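Local coordinates for protein 2-nitropropane dioxygenase (Streptomyces ansochromogenes, PDB 3BW2) that is an FMN-dependent nitroalkane oxidase that probably uses molecular oxygen to denitrify alkyl nitronates such as toxic propionate 3-nitronate, at residues 31-36 / 59-64. Numbering follows the deposited sequence.
Sequences VCEAGG and GLTGRP
Glu33 OE2 accepts a 2.6 Å hydrogen bond from Thr61 OG1, linking the last turn of helix 25-33 to the loop that follows helix 47-60, on the outside of the TIM barrel. The donor meets the anti lone pair of OE2, while the same oxygen forms a long salt bridge of 3.6 Å with Arg63 NE; carboxylate and guanidinium planes lie 30° apart. A water donates to Glu33 OE2 and accepts from Gly62 N, adding a third polar partner to this oxygen. Alongside, Cys32 CB sits 4.0 Å from Thr61 CG2, and the extended Arg63 chain brings CD to 3.2 Å from Cys32 O.

Thr61 is itself fixed by an ST turn: OG1 accepts from Arg63 N at 3.0 Å, with an N-H...O angle of 164°. The Thr61 hydroxyl points opposite its amide N about the CA-CB bond (chi1 179°), which lets it receive the Arg63 N-H and still donate to Glu33. Replacing the hydroxyl with the methyl of a valine is likely to cost Glu33 OE2 its donor and Arg63 N its acceptor, leaving the carboxylate freer to turn. On the other segment, a Schellman motif with Gly35 at positive phi ends helix 25-33 and turns the chain toward strand 38-41, just as residues 61-64 lead into strand 65-70. Farther along, a second water donates to both Gly36 O and Pro64 O, each 2.7 Å from the water oxygen.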
loop_
_atom_site.group_PDB
_atom_site.type_symbol
_atom_site.label_atom_id
_atom_site.label_comp_id
_atom_site.label_asym_id
_atom_site.label_seq_id
_atom_site.Cartn_x
_atom_site.Cartn_y
_atom_site.Cartn_z
ATOM N N VAL A 31 -18.117 -1.431 -20.901
ATOM C CA VAL A 31 -18.225 -1.518 -19.452
ATOM C C VAL A 31 -19.680 -1.245 -19.045
ATOM O O VAL A 31 -20.294 -2.039 -18.326
ATOM C CB VAL A 31 -17.271 -0.504 -18.765
ATOM C CG1 VAL A 31 -17.474 -0.521 -17.258
ATOM C CG2 VAL A 31 -15.826 -0.856 -19.095
ATOM N N CYS A 32 -20.234 -0.132 -19.525
ATOM C CA CYS A 32 -21.621 0.226 -19.223
ATOM C C CYS A 32 -22.590 -0.892 -19.590
ATOM O O CYS A 32 -23.453 -1.263 -18.797
ATOM C CB CYS A 32 -22.035 1.487 -19.990
ATOM S SG CYS A 32 -21.152 2.981 -19.544
ATOM N N GLU A 33 -22.452 -1.421 -20.802
ATOM C CA GLU A 33 -23.335 -2.479 -21.274
ATOM C C GLU A 33 -23.227 -3.767 -20.468
ATOM O O GLU A 33 -24.159 -4.572 -20.460
ATOM C CB GLU A 33 -23.075 -2.766 -22.756
ATOM C CG GLU A 33 -23.600 -1.687 -23.683
ATOM C CD GLU A 33 -25.103 -1.492 -23.549
ATOM O OE1 GLU A 33 -25.848 -2.467 -23.775
ATOM O OE2 GLU A 33 -25.540 -0.368 -23.217
ATOM N N ALA A 34 -22.100 -3.954 -19.788
ATOM C CA ALA A 34 -21.879 -5.147 -18.976
ATOM C C ALA A 34 -22.350 -4.932 -17.543
ATOM O O ALA A 34 -22.247 -5.830 -16.706
ATOM C CB ALA A 34 -20.401 -5.525 -18.988
ATOM N N GLY A 35 -22.858 -3.739 -17.255
ATOM C CA GLY A 35 -23.354 -3.466 -15.917
ATOM C C GLY A 35 -22.470 -2.613 -15.028
ATOM O O GLY A 35 -22.840 -2.314 -13.893
ATOM N N GLY A 36 -21.303 -2.226 -15.528
ATOM C CA GLY A 36 -20.411 -1.396 -14.736
ATOM C C GLY A 36 -20.564 0.061 -15.133
ATOM O O GLY A 36 -21.427 0.399 -15.942
ATOM N N GLY A 59 -24.377 7.321 -28.220
ATOM C CA GLY A 59 -24.857 6.569 -29.362
ATOM C C GLY A 59 -24.480 5.105 -29.224
ATOM O O GLY A 59 -24.999 4.252 -29.945
ATOM N N LEU A 60 -23.577 4.810 -28.291
ATOM C CA LEU A 60 -23.143 3.436 -28.061
ATOM C C LEU A 60 -23.893 2.793 -26.906
ATOM O O LEU A 60 -24.120 1.586 -26.904
ATOM C CB LEU A 60 -21.640 3.394 -27.790
ATOM C CG LEU A 60 -20.788 3.877 -28.967
ATOM C CD1 LEU A 60 -19.318 3.899 -28.575
ATOM C CD2 LEU A 60 -21.013 2.960 -30.161
ATOM N N THR A 61 -24.290 3.594 -25.922
ATOM C CA THR A 61 -25.024 3.053 -24.783
ATOM C C THR A 61 -25.968 4.074 -24.170
ATOM O O THR A 61 -25.721 5.277 -24.221
ATOM C CB THR A 61 -24.066 2.556 -23.677
ATOM O OG1 THR A 61 -24.828 2.045 -22.576
ATOM C CG2 THR A 61 -23.185 3.697 -23.183
ATOM N N GLY A 62 -27.059 3.581 -23.597
ATOM C CA GLY A 62 -28.020 4.464 -22.964
ATOM C C GLY A 62 -27.863 4.379 -21.459
ATOM O O GLY A 62 -28.603 5.013 -20.708
ATOM N N ARG A 63 -26.884 3.594 -21.018
ATOM C CA ARG A 63 -26.631 3.410 -19.595
ATOM C C ARG A 63 -25.728 4.504 -19.021
ATOM O O ARG A 63 -24.990 5.160 -19.757
ATOM C CB ARG A 63 -26.030 2.022 -19.373
ATOM C CG ARG A 63 -26.900 0.930 -19.993
ATOM C CD ARG A 63 -26.397 -0.469 -19.705
ATOM N NE ARG A 63 -27.272 -1.478 -20.302
ATOM C CZ ARG A 63 -28.552 -1.646 -19.979
ATOM N NH1 ARG A 63 -29.116 -0.877 -19.058
ATOM N NH2 ARG A 63 -29.274 -2.580 -20.584
ATOM N N PRO A 64 -25.778 4.716 -17.694
ATOM C CA PRO A 64 -24.966 5.742 -17.027
ATOM C C PRO A 64 -23.464 5.584 -17.230
ATOM O O PRO A 64 -22.936 4.468 -17.237
ATOM C CB PRO A 64 -25.357 5.598 -15.555
ATOM C CG PRO A 64 -26.741 5.013 -15.616
ATOM C CD PRO A 64 -26.609 3.997 -16.715
HETATM O O HOH W 1 -27.955 0.845 -23.736
HETATM O O HOH W 2 -23.603 2.013 -16.315
#